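Local coordinates for protein esterase (Rhizomucor miehei, PDB 4WY5) that probably hydrolyses carboxylic esters, as a fungal carboxylesterase of the alpha/beta hydrolase fold, at residues 10-15 and 289-294; 97-102 and 294-299; 163-168 and 238-243; 201-206 and 213-218; 255-260 and 305-310. All blocks are in the same frame, centred on the assembly; numbering follows the deposited sequence.

Four of the five contacts are buried, and contact 4, between helix 201-206 and the start of helix 215-225, lies at the surface. Contacts 1 and 2 meet at Phe294, which touches only in contact 1, and hold the loop around and after the probable catalytic histidine from two directions, the N-terminal helix and the start of helix 100-110. Contact 5 adjoins both, its Thr307 touching Phe294 and Ile295. Contact 3 has its nearest atoms about 7 Å from those of contact 5 and packs the helix behind the probable nucleophile. No direct hydrogen bond crosses any of the five: contacts 3 and 5 are purely apolar, methyl-on-ring packing marks contacts 2 and 5, and contacts 1 and 4 each hold a bridging water.

Contact 1 (10-15 and 289-294); sequences PVYAAA and GAVHGF
The loop that carries the probable catalytic histidine of this alpha/beta hydrolase is covered here by the N-terminal helix, and Tyr12 makes every contact from the helix side. Its ring lies across the short strand 290-291 and reaches the turn beyond it. Near the backbone, Tyr12 CG is 3.8 Å from Val291 CG2, the valine methyl lying obliquely beside the root of the ring. Gly289 O lies at an edge of the ring, close to its plane, 3.5 Å from Tyr12 CD2. Ala290 CA, in the strand, stands obliquely to the ring, 3.9 Å from Tyr12 CE2. At the far end Tyr12 OH comes within 3.6 Å of Phe294 CB. With CG anti to the carbonyl carbon (chi1 -58°), the phenol extends from the helix toward this strand and turn.

The buried hydroxyl is held by more than packing. Tyr12 OH is 2.6 Å from a water, which in turn donates to Phe294 O at 2.9 Å, and it also hydrogen-bonds Thr301 OG1. The water lies in the plane of both the tyrosine and the phenylalanine rings, at their edges. A type II turn from Val291 to Phe294 places His292 at its second position, well clear of the helix, where it hydrogen-bonds Ser161 and Asp262 in a geometry consistent with a catalytic triad. Around this core, Tyr12 also touches Gln303 and Phe294 touches Thr307, both on helix 302-319, while Val291 rests on Ile8 just ahead of helix 10-19.

Contact 2 (97-102 and 294-299); sequences YTHIKP and FITVPV
His99, the N-cap residue of helix 100-110, meets the loop that follows the probable catalytic histidine of this alpha/beta hydrolase, and its imidazole is the platform for Thr296. From CB the side chain runs with CG anti to the carbonyl carbon (chi1 -76°), which brings the ring nearer to the loop than its first bond would suggest. His99 CG is 4.0 Å from Thr296 CG2. Next round the ring, His99 ND1 shares a hydrogen bond of 2.9 Å with Thr98 OG1, which lies in the ring plane at the edge, and CE1 beyond it faces the Thr296 methyl. On the other branch, His99 CD2 makes the closest approach, 3.5 Å to Thr296 CG2. At the tip, His99 NE2 is 3.6 Å from Thr296 CG2 and hydrogen-bonds Asp160 OD1, so both ring nitrogens have partners and the rotation of the imidazole is fixed.

The methyl sits over one face, offset toward the rim, a CH-pi contact with Thr296 CG2 3.7 Å from the centroid of the His99 ring and 21° off its normal. Thr296 OG1 hydrogen-bonds Gly293 O, in the turn of the same loop, while its methyl is directed to the imidazole. Farther along the helix, Pro102 packs on Ile295, whose side chain continues to Tyr304 and Thr307 of helix 302-319. Pro102 CB is 4.2 Å from Ile295 CG1 and Pro102 CG 4.0 Å from Ile295 O.

Contact 3 (163-168 and 238-243); sequences GATLSA and ATLELA
Leu240 reaches across to helix 162-176 with a single methyl branch, which overlaps the side chains of Thr165 and Ala168, one helical turn apart. Its CD2 is 3.7 Å from Thr165 CG2 and 4.1 Å from Ala168 CB, while Leu240 CG stays close to the same alanine methyl at 4.2 Å. The CD2 methyl is also 3.8 Å from Thr165 O, so it rests against the helix backbone as well as on its side chains.

Thr165 divides its two branches between different neighbours. With OG1 beside the backbone N and anti to the carbonyl carbon (chi1 -70°), the hydroxyl is given over to a hydrogen bond with Ala192 O, and CG2 is the branch that meets the leucine. The helix concerned is the one that follows the nucleophile elbow in alpha/beta hydrolases; here Gly163 belongs to a sequence consistent with that GxSxG motif, with Ser161 as the probable nucleophile. Within the first turn, Gly163 O accepts from both Ser167 N, at 2.9 Å, and Ser167 OG, at 3.0 Å, the two donors coming from opposite faces of its carbonyl plane.

In the partner segment, Leu240 begins a short 3-10 turn, residues 240-242, in the loop between helices 230-233 and 245-248. Both Leu240 and Ala168 also touch Tyr271 of helix 265-277.

Contact 4 (201-206 and 213-218); sequences ESYKLF and LSAEDL
Apolar contact between helix 201-206 and the first turn of helix 215-225 depends mainly on Tyr203 and Ala215. The alanine methyl meets the phenol end of the ring obliquely, with Ala215 CB 3.4 Å from Tyr203 OH and 3.6 Å from Tyr203 CZ. Leu218, one turn further along its helix, approaches the same ring at its edge, near the ring plane, and Leu218 CD1 is 4.2 Å from Tyr203 CE2. Because CG of Tyr203 is anti to the backbone N (chi1 -179°), the ring is carried out to the partner helix even though its first bond runs alongside it.

Water-mediated bonding supplements this packing. A water lying in the plane of the tyrosine ring is 2.8 Å from Tyr203 OH and donates to Ala215 O at 2.6 Å, tying the hydroxyl to the backbone of the very residue whose methyl it touches.

Among outside partners, Gly207, just beyond Phe206, shares a backbone hydrogen bond with Ala215, and the probable catalytic His292 is touched by Leu213.

Hydrogen bonding inside the second segment sets up the helix that receives the tyrosine. Asp217 N gives a bond of 2.8 Å to Ser214 OG, with an angle of 156° at the hydrogen. In return Ser214 N reaches Asp217 OD2 at 3.3 Å, nearly straight at 174° but from above the carboxylate plane. The reciprocal serine and aspartate bonds are a capping box, here opening helix 215-225 after an eight-residue connection from helix 201-206.

Contact 5 (255-260 and 305-310); sequences LLFTAE and RFTINT
Strand 255-259 and the helix segment 305-310 run nearly antiparallel, at 172°, with their axes 11.3 Å apart. Phe257 points into the space between them. Its ring receives the methyl of Thr307 over the centre of one face, with Thr307 CG2 3.9 Å from the centroid of the Phe257 ring and 13° off the normal, a CH-pi contact. Two other groups come to the ring at its edge: Phe306 CE2 lies 4.2 Å from Phe257 CE1, and Thr310 CG2 lies 4.1 Å from Phe257 CZ.

This is the sheet-to-helix packing of the alpha/beta hydrolase fold, in which helix 302-319 covers one face of the central sheet beside strand 254-259. Both threonines turn their methyls to the Phe257 ring while their hydroxyls bond within the helix. Thr307 OG1 pairs with Gln303 O, and CG2, anti to the backbone N, is the branch turned to the phenylalanine. Thr310 OG1 donates to Phe306 O at 2.7 Å from above the carbonyl plane, and the same oxygen accepts from Thr310 N at 2.9 Å. That hydroxyl also lies over the centre of one face of the Phe306 ring. In the dimer, Thr310 packs against Thr310 of the second subunit, and Asn309 ND2 hydrogen-bonds Asp317 of that subunit.

Contact 1 (10-15 and 289-294)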
# COMPACT_ATOMS: atom_id res chain seq x y z
N PRO A 10 -4.35 11.94 14.78
CA PRO A 10 -4.51 13.22 15.48
C PRO A 10 -4.32 14.45 14.59
O PRO A 10 -5.02 15.43 14.79
CB PRO A 10 -3.43 13.17 16.57
CG PRO A 10 -3.29 11.71 16.87
CD PRO A 10 -3.56 10.97 15.58
N VAL A 11 -3.39 14.40 13.64
CA VAL A 11 -3.19 15.52 12.72
C VAL A 11 -4.45 15.81 11.90
O VAL A 11 -4.77 16.97 11.66
CB VAL A 11 -1.99 15.26 11.77
CG1 VAL A 11 -2.07 16.14 10.52
CG2 VAL A 11 -0.67 15.49 12.50
N TYR A 12 -5.18 14.77 11.49
CA TYR A 12 -6.40 14.94 10.69
C TYR A 12 -7.53 15.43 11.58
O TYR A 12 -8.37 16.23 11.16
CB TYR A 12 -6.81 13.63 9.99
CG TYR A 12 -5.72 13.09 9.09
CD1 TYR A 12 -4.94 13.95 8.31
CD2 TYR A 12 -5.42 11.74 9.08
CE1 TYR A 12 -3.91 13.46 7.52
CE2 TYR A 12 -4.40 11.24 8.29
CZ TYR A 12 -3.64 12.10 7.51
OH TYR A 12 -2.62 11.60 6.73
N ALA A 13 -7.55 14.94 12.81
CA ALA A 13 -8.56 15.39 13.77
C ALA A 13 -8.37 16.86 14.12
O ALA A 13 -9.34 17.61 14.22
CB ALA A 13 -8.54 14.52 15.03
N ALA A 14 -7.12 17.28 14.31
CA ALA A 14 -6.82 18.67 14.62
C ALA A 14 -7.19 19.60 13.46
O ALA A 14 -7.72 20.69 13.68
CB ALA A 14 -5.37 18.83 14.97
N ALA A 15 -6.93 19.14 12.24
CA ALA A 15 -7.23 19.96 11.06
C ALA A 15 -8.73 20.17 10.83
O ALA A 15 -9.15 21.26 10.44
CB ALA A 15 -6.60 19.34 9.82
N GLY A 289 -6.76 4.85 9.00
CA GLY A 289 -6.55 6.05 9.80
C GLY A 289 -6.62 7.38 9.05
O GLY A 289 -6.43 8.44 9.66
N ALA A 290 -6.87 7.33 7.74
CA ALA A 290 -6.80 8.54 6.92
C ALA A 290 -8.17 9.08 6.52
O ALA A 290 -9.17 8.37 6.53
CB ALA A 290 -5.96 8.29 5.66
N VAL A 291 -8.19 10.36 6.15
CA VAL A 291 -9.41 11.04 5.73
C VAL A 291 -9.19 11.52 4.30
O VAL A 291 -8.06 11.50 3.80
CB VAL A 291 -9.76 12.23 6.64
CG1 VAL A 291 -9.98 11.77 8.07
CG2 VAL A 291 -8.63 13.24 6.61
N HIS A 292 -10.26 11.96 3.64
CA HIS A 292 -10.17 12.49 2.27
C HIS A 292 -9.20 13.68 2.15
O HIS A 292 -9.12 14.52 3.05
CB HIS A 292 -11.56 12.90 1.77
CG HIS A 292 -11.59 13.30 0.33
ND1 HIS A 292 -11.66 12.39 -0.70
CD2 HIS A 292 -11.54 14.52 -0.26
CE1 HIS A 292 -11.66 13.03 -1.86
NE2 HIS A 292 -11.60 14.32 -1.62
N GLY A 293 -8.44 13.72 1.05
CA GLY A 293 -7.53 14.82 0.74
C GLY A 293 -6.16 14.83 1.41
O GLY A 293 -5.40 15.81 1.25
N PHE A 294 -5.78 13.73 2.07
CA PHE A 294 -4.64 13.79 3.00
C PHE A 294 -3.30 14.07 2.33
O PHE A 294 -2.36 14.49 2.99
CB PHE A 294 -4.54 12.50 3.85
CG PHE A 294 -4.15 11.25 3.07
CD1 PHE A 294 -2.81 10.85 2.97
CD2 PHE A 294 -5.14 10.44 2.50
CE1 PHE A 294 -2.46 9.66 2.27
CE2 PHE A 294 -4.81 9.27 1.80
CZ PHE A 294 -3.46 8.88 1.69
O HOH W 1 -1.17 13.16 5.23

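Contact 2 (97-102 and 294-299)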
# COMPACT_ATOMS: atom_id res chain seq x y z
N TYR A 97 0.50 26.26 -6.31
CA TYR A 97 0.91 26.66 -4.96
C TYR A 97 0.27 25.79 -3.91
O TYR A 97 0.91 25.50 -2.90
CB TYR A 97 0.55 28.13 -4.70
CG TYR A 97 1.20 29.08 -5.68
CD1 TYR A 97 2.56 29.39 -5.58
CD2 TYR A 97 0.47 29.65 -6.72
CE1 TYR A 97 3.17 30.26 -6.48
CE2 TYR A 97 1.06 30.51 -7.63
CZ TYR A 97 2.42 30.81 -7.50
OH TYR A 97 3.02 31.66 -8.39
N THR A 98 -0.96 25.34 -4.14
CA THR A 98 -1.66 24.50 -3.16
C THR A 98 -1.08 23.08 -3.11
O THR A 98 -1.10 22.44 -2.06
CB THR A 98 -3.19 24.43 -3.44
OG1 THR A 98 -3.43 23.86 -4.73
CG2 THR A 98 -3.83 25.83 -3.40
N HIS A 99 -0.55 22.59 -4.24
CA HIS A 99 -0.08 21.21 -4.31
C HIS A 99 1.45 21.10 -4.36
O HIS A 99 2.00 20.09 -4.81
CB HIS A 99 -0.70 20.51 -5.53
CG HIS A 99 -2.13 20.11 -5.32
ND1 HIS A 99 -3.15 21.03 -5.21
CD2 HIS A 99 -2.71 18.89 -5.18
CE1 HIS A 99 -4.29 20.40 -5.02
NE2 HIS A 99 -4.05 19.10 -5.00
N ILE A 100 2.13 22.13 -3.86
CA ILE A 100 3.56 22.24 -4.05
C ILE A 100 4.36 21.13 -3.34
O ILE A 100 5.43 20.73 -3.80
CB ILE A 100 4.07 23.66 -3.61
CG1 ILE A 100 5.51 23.89 -4.10
CG2 ILE A 100 3.97 23.86 -2.10
CD1 ILE A 100 6.09 25.23 -3.70
N LYS A 101 3.84 20.61 -2.24
CA LYS A 101 4.58 19.60 -1.48
C LYS A 101 4.57 18.20 -2.16
O LYS A 101 5.65 17.64 -2.40
CB LYS A 101 4.07 19.54 -0.02
CG LYS A 101 4.67 18.43 0.84
CD LYS A 101 6.15 18.67 1.10
CE LYS A 101 6.73 17.66 2.11
NZ LYS A 101 8.22 17.78 2.20
N PRO A 102 3.38 17.64 -2.50
CA PRO A 102 3.47 16.34 -3.19
C PRO A 102 4.12 16.38 -4.59
O PRO A 102 4.76 15.40 -4.97
CB PRO A 102 2.01 15.89 -3.31
CG PRO A 102 1.20 17.16 -3.18
CD PRO A 102 1.99 18.03 -2.23
N PHE A 294 -5.78 13.73 2.07
CA PHE A 294 -4.64 13.79 3.00
C PHE A 294 -3.30 14.07 2.33
O PHE A 294 -2.36 14.49 2.99
CB PHE A 294 -4.54 12.50 3.85
CG PHE A 294 -4.15 11.25 3.07
CD1 PHE A 294 -2.81 10.85 2.97
CD2 PHE A 294 -5.14 10.44 2.50
CE1 PHE A 294 -2.46 9.66 2.27
CE2 PHE A 294 -4.81 9.27 1.80
CZ PHE A 294 -3.46 8.88 1.69
N ILE A 295 -3.21 13.90 1.02
CA ILE A 295 -1.93 14.09 0.36
C ILE A 295 -1.49 15.56 0.39
O ILE A 295 -0.28 15.83 0.29
CB ILE A 295 -1.95 13.56 -1.11
CG1 ILE A 295 -0.57 13.04 -1.53
CG2 ILE A 295 -2.39 14.62 -2.10
CD1 ILE A 295 -0.14 11.78 -0.80
N THR A 296 -2.42 16.49 0.57
CA THR A 296 -2.06 17.93 0.64
C THR A 296 -2.00 18.51 2.07
O THR A 296 -1.92 19.72 2.23
CB THR A 296 -3.04 18.82 -0.17
OG1 THR A 296 -4.39 18.43 0.10
CG2 THR A 296 -2.77 18.74 -1.67
N VAL A 297 -2.02 17.65 3.08
CA VAL A 297 -1.88 18.08 4.48
C VAL A 297 -0.40 18.27 4.85
O VAL A 297 0.40 17.33 4.78
CB VAL A 297 -2.55 17.08 5.45
CG1 VAL A 297 -2.15 17.34 6.91
CG2 VAL A 297 -4.06 17.14 5.28
N PRO A 298 -0.04 19.50 5.27
CA PRO A 298 1.35 19.96 5.46
C PRO A 298 2.15 19.20 6.52
O PRO A 298 3.34 18.96 6.34
CB PRO A 298 1.17 21.43 5.88
CG PRO A 298 -0.24 21.81 5.46
CD PRO A 298 -1.03 20.55 5.57
N VAL A 299 1.50 18.86 7.63
CA VAL A 299 2.19 18.16 8.69
C VAL A 299 2.26 16.67 8.39
O VAL A 299 1.24 15.99 8.29
CB VAL A 299 1.50 18.37 10.05
CG1 VAL A 299 2.28 17.66 11.15
CG2 VAL A 299 1.40 19.85 10.35

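Contact 3 (163-168 and 238-243)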
# COMPACT_ATOMS: atom_id res chain seq x y z
N GLY A 163 -8.54 15.38 -9.41
CA GLY A 163 -7.47 15.08 -10.34
C GLY A 163 -7.39 13.58 -10.63
O GLY A 163 -6.96 13.17 -11.72
N ALA A 164 -7.78 12.77 -9.65
CA ALA A 164 -7.82 11.33 -9.84
C ALA A 164 -8.94 10.95 -10.80
O ALA A 164 -8.78 10.09 -11.67
CB ALA A 164 -7.99 10.62 -8.51
N THR A 165 -10.08 11.63 -10.67
CA THR A 165 -11.18 11.44 -11.61
C THR A 165 -10.73 11.81 -13.04
O THR A 165 -10.94 11.03 -13.99
CB THR A 165 -12.43 12.26 -11.16
OG1 THR A 165 -12.99 11.66 -9.96
CG2 THR A 165 -13.51 12.28 -12.23
N LEU A 166 -10.03 12.93 -13.20
CA LEU A 166 -9.53 13.32 -14.52
C LEU A 166 -8.48 12.34 -15.10
O LEU A 166 -8.48 12.07 -16.31
CB LEU A 166 -8.93 14.72 -14.47
CG LEU A 166 -9.95 15.86 -14.32
CD1 LEU A 166 -9.25 17.19 -14.00
CD2 LEU A 166 -10.89 16.00 -15.55
N SER A 167 -7.58 11.82 -14.26
CA SER A 167 -6.62 10.82 -14.73
C SER A 167 -7.34 9.62 -15.34
O SER A 167 -6.95 9.10 -16.40
CB SER A 167 -5.71 10.34 -13.61
OG SER A 167 -4.92 11.39 -13.09
N ALA A 168 -8.39 9.17 -14.67
CA ALA A 168 -9.12 7.99 -15.12
C ALA A 168 -9.92 8.23 -16.41
O ALA A 168 -9.93 7.38 -17.31
CB ALA A 168 -10.02 7.50 -14.01
N ALA A 238 -18.01 11.56 -17.36
CA ALA A 238 -18.41 12.43 -16.25
C ALA A 238 -18.49 11.64 -14.95
O ALA A 238 -17.93 12.04 -13.92
CB ALA A 238 -19.75 13.09 -16.54
N THR A 239 -19.20 10.51 -15.01
CA THR A 239 -19.36 9.67 -13.83
C THR A 239 -18.88 8.25 -14.17
O THR A 239 -19.64 7.43 -14.69
CB THR A 239 -20.84 9.66 -13.34
OG1 THR A 239 -21.72 9.29 -14.41
CG2 THR A 239 -21.24 11.04 -12.80
N LEU A 240 -17.60 8.01 -13.86
CA LEU A 240 -16.87 6.78 -14.12
C LEU A 240 -17.62 5.48 -13.76
O LEU A 240 -17.41 4.43 -14.37
CB LEU A 240 -15.54 6.81 -13.35
CG LEU A 240 -14.21 7.40 -13.88
CD1 LEU A 240 -14.17 7.50 -15.38
CD2 LEU A 240 -13.86 8.73 -13.22
N GLU A 241 -18.48 5.54 -12.75
CA GLU A 241 -19.23 4.36 -12.32
C GLU A 241 -20.06 3.73 -13.45
O GLU A 241 -20.35 2.53 -13.41
CB GLU A 241 -20.12 4.76 -11.15
CG GLU A 241 -20.95 3.69 -10.53
CD GLU A 241 -22.05 4.29 -9.71
OE1 GLU A 241 -22.51 5.40 -10.09
OE2 GLU A 241 -22.43 3.70 -8.68
N LEU A 242 -20.40 4.52 -14.46
CA LEU A 242 -21.23 4.05 -15.58
C LEU A 242 -20.47 3.23 -16.62
O LEU A 242 -21.08 2.64 -17.52
CB LEU A 242 -21.90 5.23 -16.29
CG LEU A 242 -22.93 6.02 -15.46
CD1 LEU A 242 -23.55 7.19 -16.26
CD2 LEU A 242 -24.00 5.07 -14.92
N ALA A 243 -19.14 3.18 -16.51
CA ALA A 243 -18.32 2.54 -17.53
C ALA A 243 -18.66 1.06 -17.70
O ALA A 243 -18.86 0.34 -16.72
CB ALA A 243 -16.84 2.71 -17.20

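Contact 4 (201-206 and 213-218)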
# COMPACT_ATOMS: atom_id res chain seq x y z
N GLU A 201 -22.42 2.80 1.64
CA GLU A 201 -22.45 2.89 3.10
C GLU A 201 -21.52 4.00 3.63
O GLU A 201 -21.85 4.66 4.62
CB GLU A 201 -22.06 1.53 3.72
CG GLU A 201 -22.02 1.49 5.26
CD GLU A 201 -21.59 0.12 5.82
OE1 GLU A 201 -20.80 -0.60 5.15
OE2 GLU A 201 -22.01 -0.23 6.95
N SER A 202 -20.39 4.22 2.96
CA SER A 202 -19.45 5.23 3.45
C SER A 202 -19.99 6.66 3.34
O SER A 202 -19.59 7.53 4.11
CB SER A 202 -18.09 5.11 2.75
OG SER A 202 -18.21 5.08 1.35
N TYR A 203 -20.91 6.89 2.41
CA TYR A 203 -21.59 8.20 2.28
C TYR A 203 -22.35 8.52 3.57
O TYR A 203 -22.23 9.61 4.13
CB TYR A 203 -22.53 8.18 1.08
CG TYR A 203 -23.31 9.46 0.78
CD1 TYR A 203 -24.62 9.63 1.22
CD2 TYR A 203 -22.74 10.48 0.02
CE1 TYR A 203 -25.35 10.79 0.92
CE2 TYR A 203 -23.46 11.65 -0.29
CZ TYR A 203 -24.76 11.80 0.17
OH TYR A 203 -25.47 12.95 -0.12
N LYS A 204 -23.07 7.52 4.05
CA LYS A 204 -23.85 7.64 5.27
C LYS A 204 -22.95 7.82 6.50
O LYS A 204 -23.18 8.72 7.31
CB LYS A 204 -24.75 6.41 5.41
CG LYS A 204 -25.53 6.30 6.70
CD LYS A 204 -26.36 5.00 6.73
CE LYS A 204 -25.54 3.80 7.22
NZ LYS A 204 -26.36 2.56 7.44
N LEU A 205 -21.92 6.98 6.64
CA LEU A 205 -21.05 7.02 7.82
C LEU A 205 -20.24 8.31 8.01
O LEU A 205 -20.03 8.73 9.15
CB LEU A 205 -20.06 5.84 7.84
CG LEU A 205 -20.49 4.37 7.95
CD1 LEU A 205 -21.95 4.08 7.67
CD2 LEU A 205 -19.58 3.46 7.13
N PHE A 206 -19.77 8.92 6.92
CA PHE A 206 -18.82 10.04 7.02
C PHE A 206 -19.33 11.33 6.35
O PHE A 206 -18.56 12.28 6.17
CB PHE A 206 -17.46 9.63 6.41
CG PHE A 206 -16.95 8.30 6.93
CD1 PHE A 206 -16.50 8.17 8.24
CD2 PHE A 206 -16.95 7.18 6.10
CE1 PHE A 206 -16.04 6.94 8.73
CE2 PHE A 206 -16.50 5.94 6.57
CZ PHE A 206 -16.05 5.82 7.90
N LEU A 213 -14.72 16.13 4.23
CA LEU A 213 -15.56 16.26 3.03
C LEU A 213 -17.01 15.77 3.24
O LEU A 213 -17.27 14.57 3.27
CB LEU A 213 -14.92 15.51 1.85
CG LEU A 213 -15.77 15.30 0.59
CD1 LEU A 213 -16.07 16.60 -0.12
CD2 LEU A 213 -15.14 14.29 -0.36
N SER A 214 -17.95 16.70 3.37
CA SER A 214 -19.36 16.38 3.68
C SER A 214 -20.26 16.10 2.46
O SER A 214 -19.94 16.45 1.33
CB SER A 214 -19.97 17.53 4.48
OG SER A 214 -20.28 18.62 3.62
N ALA A 215 -21.40 15.48 2.71
CA ALA A 215 -22.39 15.29 1.65
C ALA A 215 -22.85 16.65 1.08
O ALA A 215 -23.16 16.76 -0.11
CB ALA A 215 -23.59 14.52 2.18
N GLU A 216 -22.85 17.67 1.93
CA GLU A 216 -23.18 19.05 1.55
C GLU A 216 -22.11 19.68 0.65
O GLU A 216 -22.43 20.39 -0.32
CB GLU A 216 -23.37 19.90 2.81
CG GLU A 216 -24.15 21.20 2.63
CD GLU A 216 -23.76 22.28 3.65
OE1 GLU A 216 -22.55 22.37 4.01
OE2 GLU A 216 -24.65 23.03 4.10
N ASP A 217 -20.83 19.43 0.96
CA ASP A 217 -19.73 19.91 0.13
C ASP A 217 -19.83 19.29 -1.27
O ASP A 217 -19.69 19.98 -2.28
CB ASP A 217 -18.37 19.58 0.76
CG ASP A 217 -18.08 20.38 2.03
OD1 ASP A 217 -18.60 21.50 2.18
OD2 ASP A 217 -17.31 19.87 2.89
N LEU A 218 -20.11 17.99 -1.30
CA LEU A 218 -20.20 17.25 -2.56
C LEU A 218 -21.25 17.80 -3.51
O LEU A 218 -21.04 17.84 -4.73
CB LEU A 218 -20.52 15.77 -2.30
CG LEU A 218 -19.41 14.71 -2.28
CD1 LEU A 218 -20.04 13.32 -2.17
CD2 LEU A 218 -18.51 14.82 -3.49
O HOH W 2 -23.92 14.73 -1.56

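Contact 5 (255-260 and 305-310)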
# COMPACT_ATOMS: atom_id res chain seq x y z
N LEU A 255 -2.91 1.98 -10.33
CA LEU A 255 -2.63 1.96 -8.88
C LEU A 255 -3.68 2.84 -8.21
O LEU A 255 -3.80 4.01 -8.56
CB LEU A 255 -1.20 2.43 -8.57
CG LEU A 255 -0.81 2.62 -7.09
CD1 LEU A 255 -0.85 1.30 -6.26
CD2 LEU A 255 0.56 3.30 -6.97
N LEU A 256 -4.48 2.28 -7.31
CA LEU A 256 -5.55 3.06 -6.69
C LEU A 256 -5.47 3.10 -5.16
O LEU A 256 -5.26 2.07 -4.52
CB LEU A 256 -6.91 2.51 -7.14
CG LEU A 256 -8.17 3.31 -6.82
CD1 LEU A 256 -9.22 2.95 -7.85
CD2 LEU A 256 -8.72 2.95 -5.45
N PHE A 257 -5.58 4.30 -4.60
CA PHE A 257 -5.63 4.49 -3.14
C PHE A 257 -7.01 4.95 -2.74
O PHE A 257 -7.62 5.78 -3.42
CB PHE A 257 -4.62 5.53 -2.65
CG PHE A 257 -3.17 5.16 -2.87
CD1 PHE A 257 -2.44 4.51 -1.87
CD2 PHE A 257 -2.54 5.45 -4.08
CE1 PHE A 257 -1.11 4.17 -2.06
CE2 PHE A 257 -1.20 5.11 -4.28
CZ PHE A 257 -0.48 4.47 -3.27
N THR A 258 -7.47 4.42 -1.60
CA THR A 258 -8.74 4.81 -1.02
C THR A 258 -8.49 5.21 0.45
O THR A 258 -7.53 4.73 1.06
CB THR A 258 -9.75 3.66 -1.16
OG1 THR A 258 -10.86 4.08 -1.94
CG2 THR A 258 -10.19 3.13 0.18
N ALA A 259 -9.30 6.11 1.00
CA ALA A 259 -9.12 6.51 2.41
C ALA A 259 -10.21 5.91 3.31
O ALA A 259 -11.38 5.90 2.94
CB ALA A 259 -9.11 8.03 2.53
N GLU A 260 -9.82 5.40 4.48
CA GLU A 260 -10.75 4.68 5.36
C GLU A 260 -11.96 5.52 5.79
O GLU A 260 -13.08 5.04 5.76
CB GLU A 260 -10.04 4.13 6.62
CG GLU A 260 -11.02 3.36 7.54
CD GLU A 260 -10.37 2.74 8.77
OE1 GLU A 260 -9.56 3.45 9.42
OE2 GLU A 260 -10.67 1.56 9.09
N ARG A 305 3.83 9.64 4.29
CA ARG A 305 5.13 9.07 3.90
C ARG A 305 4.98 7.73 3.13
O ARG A 305 5.59 7.53 2.08
CB ARG A 305 6.00 8.90 5.16
CG ARG A 305 7.46 8.52 4.93
CD ARG A 305 8.29 8.58 6.24
NE ARG A 305 7.75 7.75 7.33
CZ ARG A 305 7.13 8.21 8.42
NH1 ARG A 305 6.99 9.52 8.61
NH2 ARG A 305 6.67 7.37 9.34
N PHE A 306 4.15 6.82 3.64
CA PHE A 306 3.88 5.55 2.96
C PHE A 306 3.38 5.79 1.54
O PHE A 306 3.86 5.19 0.59
CB PHE A 306 2.84 4.73 3.77
CG PHE A 306 2.23 3.57 3.00
CD1 PHE A 306 2.85 2.31 2.96
CD2 PHE A 306 1.04 3.74 2.31
CE1 PHE A 306 2.28 1.24 2.25
CE2 PHE A 306 0.47 2.68 1.58
CZ PHE A 306 1.09 1.43 1.55
N THR A 307 2.45 6.72 1.38
CA THR A 307 1.79 6.88 0.09
C THR A 307 2.74 7.46 -0.94
O THR A 307 2.79 6.99 -2.08
CB THR A 307 0.52 7.75 0.21
OG1 THR A 307 -0.35 7.18 1.20
CG2 THR A 307 -0.21 7.81 -1.13
N ILE A 308 3.55 8.45 -0.54
CA ILE A 308 4.57 8.99 -1.45
C ILE A 308 5.58 7.90 -1.87
O ILE A 308 5.77 7.66 -3.06
CB ILE A 308 5.33 10.18 -0.82
CG1 ILE A 308 4.41 11.40 -0.72
CG2 ILE A 308 6.55 10.54 -1.67
CD1 ILE A 308 3.89 11.90 -2.08
N ASN A 309 6.19 7.21 -0.90
CA ASN A 309 7.16 6.16 -1.22
C ASN A 309 6.60 5.02 -2.09
O ASN A 309 7.29 4.49 -2.96
CB ASN A 309 7.74 5.54 0.06
CG ASN A 309 8.64 6.49 0.82
OD1 ASN A 309 9.01 7.55 0.32
ND2 ASN A 309 9.04 6.09 2.04
N THR A 310 5.33 4.67 -1.86
CA THR A 310 4.70 3.55 -2.56
C THR A 310 4.39 3.89 -4.03
O THR A 310 4.57 3.06 -4.92
CB THR A 310 3.42 3.11 -1.80
OG1 THR A 310 3.76 2.70 -0.47
CG2 THR A 310 2.72 1.97 -2.52